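Local atomic coordinates of SusD-like protein BACOVA_02651 (Bacteroides ovatus, PDB entry 5E75), a protein that binds polysaccharide at the bacterial cell surface and probably captures xyloglucan before its transport into the periplasm for degradation. Residues 123-128 and 149-154; 156-161 and 188-193. All coordinates share one frame; numbering follows the deposited sequence.

Contact 1 of 2, residues 123-128 and 149-154. With EDO (1,2-ethanediol), chain C.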
ATOM      1  N   TYR A 123      -2.083   4.916  -8.050  1.00  7.94           N
ATOM      2  CA  TYR A 123      -2.973   4.879  -6.896  1.00  7.79           C
ATOM      3  C   TYR A 123      -4.329   5.513  -7.236  1.00  8.76           C
ATOM      4  O   TYR A 123      -5.394   4.935  -6.969  1.00  8.70           O
ATOM      5  CB  TYR A 123      -2.362   5.607  -5.706  1.00  8.73           C
ATOM      6  CG  TYR A 123      -1.231   4.888  -4.986  1.00  8.33           C
ATOM      7  CD1 TYR A 123      -1.364   3.585  -4.529  1.00  9.04           C
ATOM      8  CD2 TYR A 123      -0.033   5.551  -4.726  1.00  9.37           C
ATOM      9  CE1 TYR A 123      -0.343   2.968  -3.859  1.00  9.54           C
ATOM     10  CE2 TYR A 123       1.001   4.940  -4.044  1.00 10.62           C
ATOM     11  CZ  TYR A 123       0.838   3.642  -3.602  1.00 10.46           C
ATOM     12  OH  TYR A 123       1.856   2.990  -2.918  1.00 13.30           O
ATOM     13  N   MET A 124      -4.310   6.710  -7.820  1.00  8.12           N
ATOM     14  CA  MET A 124      -5.564   7.411  -8.127  1.00  9.33           C
ATOM     15  C   MET A 124      -6.477   6.625  -9.058  1.00  8.18           C
ATOM     16  O   MET A 124      -7.706   6.634  -8.904  1.00  8.94           O
ATOM     17  CB  MET A 124      -5.292   8.778  -8.732  1.00 10.40           C
ATOM     18  CG  MET A 124      -4.745   9.761  -7.710  1.00 10.06           C
ATOM     19  SD  MET A 124      -4.954  11.488  -8.166  1.00 15.62           S
ATOM     20  CE  MET A 124      -3.491  11.696  -9.107  1.00 18.52           C
ATOM     21  N   LEU A 125      -5.876   5.922 -10.014  1.00  8.65           N
ATOM     22  CA  LEU A 125      -6.609   5.116 -10.983  1.00  8.76           C
ATOM     23  C   LEU A 125      -7.429   4.023 -10.284  1.00  9.90           C
ATOM     24  O   LEU A 125      -8.482   3.623 -10.783  1.00 10.71           O
ATOM     25  CB  LEU A 125      -5.613   4.499 -11.952  1.00  7.89           C
ATOM     26  CG  LEU A 125      -6.143   3.580 -13.057  1.00  9.72           C
ATOM     27  CD1 LEU A 125      -7.150   4.293 -13.959  1.00 10.17           C
ATOM     28  CD2 LEU A 125      -5.005   3.063 -13.887  1.00 12.17           C
ATOM     29  N   ARG A 126      -6.939   3.547  -9.144  1.00 10.00           N
ATOM     30  CA  ARG A 126      -7.570   2.468  -8.392  1.00 12.73           C
ATOM     31  C   ARG A 126      -8.291   3.005  -7.136  1.00 15.13           C
ATOM     32  O   ARG A 126      -8.485   2.235  -6.175  1.00 20.75           O
ATOM     33  CB  ARG A 126      -6.490   1.395  -8.022  1.00 15.19           C
ATOM     34  CG  ARG A 126      -5.671   0.737  -9.264  1.00 14.73           C
ATOM     35  CD  ARG A 126      -4.393  -0.106  -8.854  1.00 18.28           C
ATOM     36  NE  ARG A 126      -3.341   0.719  -8.287  1.00 12.34           N
ATOM     37  CZ  ARG A 126      -2.329   0.270  -7.581  1.00 10.98           C
ATOM     38  NH1 ARG A 126      -2.220  -1.032  -7.309  1.00 16.21           N
ATOM     39  NH2 ARG A 126      -1.458   1.121  -7.063  1.00 16.71           N
ATOM     40  N   ILE A 127      -8.621   4.311  -7.122  1.00 10.04           N
ATOM     41  CA  ILE A 127      -9.484   4.972  -6.129  1.00 10.59           C
ATOM     42  C   ILE A 127     -10.669   5.640  -6.825  1.00 12.05           C
ATOM     43  O   ILE A 127     -11.826   5.331  -6.528  1.00 11.65           O
ATOM     44  CB  ILE A 127      -8.723   6.064  -5.302  1.00 10.61           C
ATOM     45  CG1 ILE A 127      -7.624   5.433  -4.470  1.00 10.62           C
ATOM     46  CG2 ILE A 127      -9.701   6.862  -4.395  1.00 12.82           C
ATOM     47  CD1 ILE A 127      -6.585   6.439  -3.944  1.00 11.57           C
ATOM     48  N   TRP A 128     -10.376   6.532  -7.769  1.00 11.30           N
ATOM     49  CA  TRP A 128     -11.390   7.287  -8.508  1.00  9.95           C
ATOM     50  C   TRP A 128     -11.612   6.793  -9.942  1.00 11.93           C
ATOM     51  O   TRP A 128     -12.710   6.960 -10.480  1.00 13.25           O
ATOM     52  CB  TRP A 128     -11.022   8.781  -8.570  1.00 10.62           C
ATOM     53  CG  TRP A 128     -11.099   9.446  -7.232  1.00 11.16           C
ATOM     54  CD1 TRP A 128     -12.237   9.833  -6.593  1.00 13.55           C
ATOM     55  CD2 TRP A 128     -10.013   9.767  -6.355  1.00 10.62           C
ATOM     56  NE1 TRP A 128     -11.932  10.373  -5.363  1.00 11.73           N
ATOM     57  CE2 TRP A 128     -10.571  10.358  -5.199  1.00 11.47           C
ATOM     58  CE3 TRP A 128      -8.625   9.615  -6.432  1.00 11.94           C
ATOM     59  CZ2 TRP A 128      -9.795  10.771  -4.124  1.00 12.07           C
ATOM     60  CZ3 TRP A 128      -7.854  10.049  -5.371  1.00 11.41           C
ATOM     61  CH2 TRP A 128      -8.441  10.621  -4.230  1.00 12.67           C
ATOM     62  N   ASN A 149      -9.651  12.772 -17.560  1.00 10.29           N
ATOM     63  CA  ASN A 149      -9.236  11.918 -18.665  1.00 10.56           C
ATOM     64  C   ASN A 149      -9.621  10.467 -18.418  1.00 11.29           C
ATOM     65  O   ASN A 149      -9.830  10.058 -17.275  1.00 11.89           O
ATOM     66  CB  ASN A 149      -7.731  12.065 -18.875  1.00 10.73           C
ATOM     67  CG  ASN A 149      -7.345  13.482 -19.237  1.00 12.34           C
ATOM     68  OD1 ASN A 149      -6.624  14.166 -18.499  1.00 11.00           O
ATOM     69  ND2 ASN A 149      -7.839  13.946 -20.378  1.00 11.67           N
ATOM     70  N   ARG A 150      -9.721   9.683 -19.489  1.00 11.25           N
ATOM     71  CA  ARG A 150     -10.259   8.325 -19.388  1.00 11.27           C
ATOM     72  C   ARG A 150      -9.290   7.380 -18.697  1.00 10.30           C
ATOM     73  O   ARG A 150      -8.091   7.606 -18.696  1.00 11.08           O
ATOM     74  CB  ARG A 150     -10.572   7.773 -20.777  1.00 12.82           C
ATOM     75  CG  ARG A 150     -11.523   8.644 -21.597  1.00 13.71           C
ATOM     76  CD  ARG A 150     -11.549   8.184 -23.051  1.00 20.25           C
ATOM     77  NE  ARG A 150     -10.219   8.322 -23.632  1.00 19.80           N
ATOM     78  CZ  ARG A 150      -9.916   8.131 -24.910  1.00 24.41           C
ATOM     79  NH1 ARG A 150     -10.860   7.799 -25.784  1.00 24.92           N
ATOM     80  NH2 ARG A 150      -8.663   8.298 -25.313  1.00 24.53           N
ATOM     81  N   GLU A 151      -9.821   6.327 -18.091  1.00 10.48           N
ATOM     82  CA  GLU A 151      -8.993   5.308 -17.476  1.00 11.31           C
ATOM     83  C   GLU A 151      -7.886   4.816 -18.425  1.00  9.18           C
ATOM     84  O   GLU A 151      -6.744   4.648 -17.993  1.00 10.68           O
ATOM     85  CB  GLU A 151      -9.876   4.155 -16.969  1.00 11.11           C
ATOM     86  CG  GLU A 151     -10.767   4.576 -15.790  1.00 11.94           C
ATOM     87  CD  GLU A 151     -11.737   3.507 -15.304  1.00 13.32           C
ATOM     88  OE1 GLU A 151     -11.675   2.351 -15.768  1.00 14.91           O
ATOM     89  OE2 GLU A 151     -12.584   3.830 -14.446  1.00 16.16           O
ATOM     90  N   GLU A 152      -8.186   4.588 -19.708  1.00 10.43           N
ATOM     91  CA  GLU A 152      -7.149   4.123 -20.622  1.00 10.39           C
ATOM     92  C   GLU A 152      -6.039   5.156 -20.811  1.00 11.69           C
ATOM     93  O   GLU A 152      -4.880   4.776 -20.940  1.00 11.56           O
ATOM     94  CB  GLU A 152      -7.717   3.680 -21.989  1.00 14.39           C
ATOM     95  CG  GLU A 152      -8.446   2.328 -21.969  1.00 26.43           C
ATOM     96  CD  GLU A 152      -7.549   1.185 -21.498  1.00 41.51           C
ATOM     97  OE1 GLU A 152      -6.436   1.051 -22.059  1.00 28.79           O
ATOM     98  OE2 GLU A 152      -7.951   0.437 -20.563  1.00 41.00           O
ATOM     99  N   ASP A 153      -6.395   6.442 -20.842  1.00 10.89           N
ATOM    100  CA  ASP A 153      -5.401   7.506 -20.939  1.00 10.26           C
ATOM    101  C   ASP A 153      -4.480   7.480 -19.726  1.00 10.24           C
ATOM    102  O   ASP A 153      -3.267   7.675 -19.856  1.00  9.95           O
ATOM    103  CB  ASP A 153      -6.048   8.904 -20.973  1.00 12.09           C
ATOM    104  CG  ASP A 153      -6.893   9.166 -22.204  1.00 17.28           C
ATOM    105  OD1 ASP A 153      -6.403   9.037 -23.339  1.00 15.69           O
ATOM    106  OD2 ASP A 153      -8.051   9.597 -22.010  1.00 21.29           O
ATOM    107  N   VAL A 154      -5.066   7.288 -18.543  1.00 10.02           N
ATOM    108  CA  VAL A 154      -4.319   7.303 -17.291  1.00  9.18           C
ATOM    109  C   VAL A 154      -3.319   6.151 -17.314  1.00  9.17           C
ATOM    110  O   VAL A 154      -2.137   6.344 -17.025  1.00  9.51           O
ATOM    111  CB  VAL A 154      -5.243   7.261 -16.062  1.00  9.24           C
ATOM    112  CG1 VAL A 154      -4.425   7.270 -14.772  1.00 10.79           C
ATOM    113  CG2 VAL A 154      -6.178   8.465 -16.057  1.00 11.37           C
TER
HETATM  114  C1  EDO C 602       2.218   0.950  -7.089  1.00 19.77           C
HETATM  115  O1  EDO C 602       1.303   0.064  -6.451  1.00 23.84           O
HETATM  116  C2  EDO C 602       2.081   2.361  -6.533  1.00 21.04           C
HETATM  117  O2  EDO C 602       1.050   3.085  -7.208  1.00 15.39           O
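L125 and E151 mark the closest backbone approach, their CA atoms 6.9 Å apart, where helix 103-125 approaches the first turn of helix 151-168. Most of the touching is done by one methyl: L125 CD1 lies 4.1 Å from E151 CB and equally 4.1 Å from V154 CB, bridging residues three apart on the facing helix. L125 sends CG anti to its own nitrogen (chi1 179°), which carries the isobutyl group across to the other helix, while V154 CG1 also packs against L125 CB. E151 contributes CB and CG; its extended chain takes the carboxylate onward to R430, in a salt bridge, and to W197 NE1.

The helix pair belongs to the largely helical, TPR-like part of the SusD fold, and helix 151-168 begins here. R150 is its N-cap residue, and the R150 side chain grips D153 side-on: NE reaches OD2 at 3.0 Å and NH2 reaches OD1 at 3.1 Å, the latter bond nearly straight at 176°. OD2 also accepts from R150 N through its anti lone pair, tying the first turn to the residue before it. At the far side of 123-128, a 1,2-ethanediol, probably from the crystallisation liquor, sits over one face of the Y123 ring and accepts a hydrogen bond from R126 NH2 to its O1 (3.0 Å).

Contact 2 of 2, residues 156-161 and 188-193. With EDO (1,2-ethanediol), chain C.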
ATOM      1  N   GLN A 156      -1.954   4.765 -19.987  1.00 10.40           N
ATOM      2  CA  GLN A 156      -0.884   5.065 -20.928  1.00 10.39           C
ATOM      3  C   GLN A 156       0.085   6.108 -20.364  1.00  9.41           C
ATOM      4  O   GLN A 156       1.292   6.005 -20.565  1.00  9.60           O
ATOM      5  CB  GLN A 156      -1.473   5.522 -22.264  1.00 10.59           C
ATOM      6  CG  GLN A 156      -0.428   5.741 -23.343  1.00 13.02           C
ATOM      7  CD  GLN A 156       0.202   4.448 -23.783  1.00 15.01           C
ATOM      8  OE1 GLN A 156      -0.495   3.508 -24.174  1.00 18.05           O
ATOM      9  NE2 GLN A 156       1.518   4.362 -23.697  1.00 14.39           N
ATOM     10  N   PHE A 157      -0.435   7.091 -19.632  1.00  8.81           N
ATOM     11  CA  PHE A 157       0.387   8.145 -19.041  1.00  7.97           C
ATOM     12  C   PHE A 157       1.348   7.528 -18.019  1.00  9.22           C
ATOM     13  O   PHE A 157       2.538   7.843 -17.978  1.00 10.37           O
ATOM     14  CB  PHE A 157      -0.560   9.177 -18.413  1.00 10.46           C
ATOM     15  CG  PHE A 157       0.107  10.428 -17.930  1.00  9.43           C
ATOM     16  CD1 PHE A 157       0.703  10.483 -16.681  1.00 12.63           C
ATOM     17  CD2 PHE A 157       0.104  11.566 -18.715  1.00 11.63           C
ATOM     18  CE1 PHE A 157       1.308  11.642 -16.231  1.00 11.57           C
ATOM     19  CE2 PHE A 157       0.700  12.727 -18.278  1.00 13.96           C
ATOM     20  CZ  PHE A 157       1.306  12.774 -17.030  1.00 12.80           C
ATOM     21  N   ILE A 158       0.816   6.643 -17.182  1.00  7.98           N
ATOM     22  CA  ILE A 158       1.618   5.918 -16.204  1.00  9.05           C
ATOM     23  C   ILE A 158       2.715   5.090 -16.883  1.00  9.37           C
ATOM     24  O   ILE A 158       3.881   5.140 -16.501  1.00  8.92           O
ATOM     25  CB  ILE A 158       0.709   4.991 -15.367  1.00  8.45           C
ATOM     26  CG1 ILE A 158      -0.203   5.790 -14.430  1.00  8.34           C
ATOM     27  CG2 ILE A 158       1.513   4.001 -14.548  1.00  9.72           C
ATOM     28  CD1 ILE A 158      -1.415   5.010 -13.939  1.00  9.14           C
ATOM     29  N   ILE A 159       2.337   4.352 -17.924  1.00  9.23           N
ATOM     30  CA  ILE A 159       3.297   3.544 -18.674  1.00  9.40           C
ATOM     31  C   ILE A 159       4.420   4.404 -19.282  1.00 10.92           C
ATOM     32  O   ILE A 159       5.611   4.056 -19.208  1.00  9.83           O
ATOM     33  CB  ILE A 159       2.579   2.690 -19.755  1.00 10.58           C
ATOM     34  CG1 ILE A 159       1.768   1.569 -19.097  1.00 10.46           C
ATOM     35  CG2 ILE A 159       3.583   2.097 -20.754  1.00 11.85           C
ATOM     36  CD1 ILE A 159       0.724   0.949 -20.020  1.00 11.27           C
ATOM     37  N   ASN A 160       4.054   5.541 -19.854  1.00  9.77           N
ATOM     38  CA  ASN A 160       5.059   6.405 -20.460  1.00 10.39           C
ATOM     39  C   ASN A 160       6.059   6.905 -19.417  1.00  9.59           C
ATOM     40  O   ASN A 160       7.273   6.933 -19.656  1.00  9.39           O
ATOM     41  CB  ASN A 160       4.405   7.609 -21.147  1.00  9.71           C
ATOM     42  CG  ASN A 160       3.649   7.240 -22.411  1.00 11.19           C
ATOM     43  OD1 ASN A 160       3.714   6.103 -22.899  1.00 13.38           O
ATOM     44  ND2 ASN A 160       2.896   8.207 -22.934  1.00 12.63           N
ATOM     45  N   ASP A 161       5.552   7.295 -18.256  1.00  9.22           N
ATOM     46  CA  ASP A 161       6.405   7.764 -17.171  1.00  9.52           C
ATOM     47  C   ASP A 161       7.329   6.640 -16.690  1.00 10.43           C
ATOM     48  O   ASP A 161       8.537   6.848 -16.491  1.00  9.01           O
ATOM     49  CB  ASP A 161       5.579   8.252 -15.977  1.00  9.19           C
ATOM     50  CG  ASP A 161       5.123   9.693 -16.095  1.00 10.88           C
ATOM     51  OD1 ASP A 161       5.569  10.415 -17.024  1.00 12.77           O
ATOM     52  OD2 ASP A 161       4.328  10.123 -15.244  1.00 11.98           O
ATOM     53  N   ALA A 188       5.573  -3.802 -14.187  1.00  9.14           N
ATOM     54  CA  ALA A 188       4.995  -5.138 -14.241  1.00  7.73           C
ATOM     55  C   ALA A 188       3.602  -5.142 -13.606  1.00  9.34           C
ATOM     56  O   ALA A 188       2.657  -5.745 -14.152  1.00 10.10           O
ATOM     57  CB  ALA A 188       5.897  -6.134 -13.556  1.00  9.76           C
ATOM     58  N   LYS A 189       3.472  -4.475 -12.457  1.00  8.82           N
ATOM     59  CA  LYS A 189       2.188  -4.387 -11.761  1.00  8.64           C
ATOM     60  C   LYS A 189       1.148  -3.656 -12.603  1.00  7.92           C
ATOM     61  O   LYS A 189      -0.023  -4.023 -12.623  1.00  9.35           O
ATOM     62  CB  LYS A 189       2.332  -3.705 -10.393  1.00 10.24           C
ATOM     63  CG  LYS A 189       3.131  -4.489  -9.382  1.00 13.64           C
ATOM     64  CD  LYS A 189       3.168  -3.785  -8.044  1.00 13.54           C
ATOM     65  CE  LYS A 189       1.797  -3.624  -7.439  1.00 13.49           C
ATOM     66  NZ  LYS A 189       1.912  -3.149  -6.017  1.00 17.59           N
ATOM     67  N   VAL A 190       1.580  -2.603 -13.289  1.00  8.59           N
ATOM     68  CA  VAL A 190       0.685  -1.811 -14.133  1.00  7.61           C
ATOM     69  C   VAL A 190       0.182  -2.630 -15.334  1.00  8.90           C
ATOM     70  O   VAL A 190      -1.015  -2.638 -15.617  1.00  8.84           O
ATOM     71  CB  VAL A 190       1.374  -0.490 -14.567  1.00  8.45           C
ATOM     72  CG1 VAL A 190       0.525   0.251 -15.579  1.00 10.69           C
ATOM     73  CG2 VAL A 190       1.623   0.392 -13.358  1.00  8.71           C
ATOM     74  N   TYR A 191       1.087  -3.315 -16.027  1.00  9.65           N
ATOM     75  CA  TYR A 191       0.664  -4.160 -17.141  1.00  9.16           C
ATOM     76  C   TYR A 191      -0.273  -5.276 -16.672  1.00  9.37           C
ATOM     77  O   TYR A 191      -1.280  -5.569 -17.329  1.00 10.44           O
ATOM     78  CB  TYR A 191       1.867  -4.740 -17.877  1.00  9.44           C
ATOM     79  CG  TYR A 191       2.480  -3.812 -18.900  1.00  9.90           C
ATOM     80  CD1 TYR A 191       1.730  -3.320 -19.965  1.00 10.63           C
ATOM     81  CD2 TYR A 191       3.793  -3.425 -18.800  1.00 10.80           C
ATOM     82  CE1 TYR A 191       2.277  -2.479 -20.906  1.00 12.70           C
ATOM     83  CE2 TYR A 191       4.364  -2.586 -19.756  1.00 12.07           C
ATOM     84  CZ  TYR A 191       3.583  -2.112 -20.791  1.00 10.71           C
ATOM     85  OH  TYR A 191       4.131  -1.272 -21.755  1.00 13.83           O
ATOM     86  N   LEU A 192       0.033  -5.900 -15.537  1.00  8.68           N
ATOM     87  CA  LEU A 192      -0.867  -6.923 -15.015  1.00  9.33           C
ATOM     88  C   LEU A 192      -2.238  -6.330 -14.702  1.00  9.89           C
ATOM     89  O   LEU A 192      -3.282  -6.931 -15.032  1.00  9.80           O
ATOM     90  CB  LEU A 192      -0.284  -7.623 -13.781  1.00  8.20           C
ATOM     91  CG  LEU A 192      -1.162  -8.708 -13.140  1.00  9.61           C
ATOM     92  CD1 LEU A 192      -1.451  -9.858 -14.120  1.00 11.89           C
ATOM     93  CD2 LEU A 192      -0.510  -9.210 -11.873  1.00 10.15           C
ATOM     94  N   ALA A 193      -2.256  -5.143 -14.084  1.00  8.29           N
ATOM     95  CA  ALA A 193      -3.518  -4.492 -13.763  1.00  9.02           C
ATOM     96  C   ALA A 193      -4.304  -4.132 -15.015  1.00  9.44           C
ATOM     97  O   ALA A 193      -5.527  -4.247 -15.037  1.00  9.62           O
ATOM     98  CB  ALA A 193      -3.272  -3.228 -12.908  1.00  9.74           C
TER
HETATM   99  C1  EDO C 602       2.218   0.950  -7.089  1.00 19.77           C
HETATM  100  O1  EDO C 602       1.303   0.064  -6.451  1.00 23.84           O
HETATM  101  C2  EDO C 602       2.081   2.361  -6.533  1.00 21.04           C
HETATM  102  O2  EDO C 602       1.050   3.085  -7.208  1.00 15.39           O
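Two helices of the TPR-like helical scaffold, 151-168 and 180-195, run nearly antiparallel through this contact: the segment axes make an angle of 156° and approach to 10.5 Å. The CB of V190 is directed toward the opposing helix, and its methyls meet two consecutive isoleucines. V190 CG2 lies 3.8 Å from I158 CG2, and V190 CG1 lies 4.0 Å from I159 CG1, so each methyl of the valine has a partner. I159 has CG1 beside its backbone nitrogen (chi1 -71°) and the chain extended beyond it, which brings CD1 to Y191 CE1 at 3.9 Å. The I159 and Y191 side chains cross at about a right angle, and Y191 OH comes within 3.6 Å of I159 CG2. F122 of helix 103-125 also touches V190, and Y121 of the same helix touches I158, so a third helix adjoins this interface. The ammonium of K189 is engaged elsewhere, in a salt bridge with D362 and a weak hydrogen bond to O1 of the 1,2-ethanediol. Since the side chains meeting between the segments are buried and touch chiefly through aliphatic carbons, cohesion here probably comes mainly from dispersion and the exclusion of water.

In the fold
Along the chain, both segments of contact 1 precede those of contact 2, and the centres of the two contacts are 11 Å apart. Helix 151-168 is common to both: its first turn meets helix 103-125, and its next turns meet helix 180-195. The two interfaces join directly, since L125 CD2 lies 4.1 Å from I158 CD1. One ethanediol molecule also touches both, through R126 and K189. The centres of both contacts lie about 17 Å from the centre of the chain, on the same side, within the TPR-like helical part of the SusD fold. Three long helices, 103-125, 151-168 and 180-195, thus pack together in this surface glycan-binding protein.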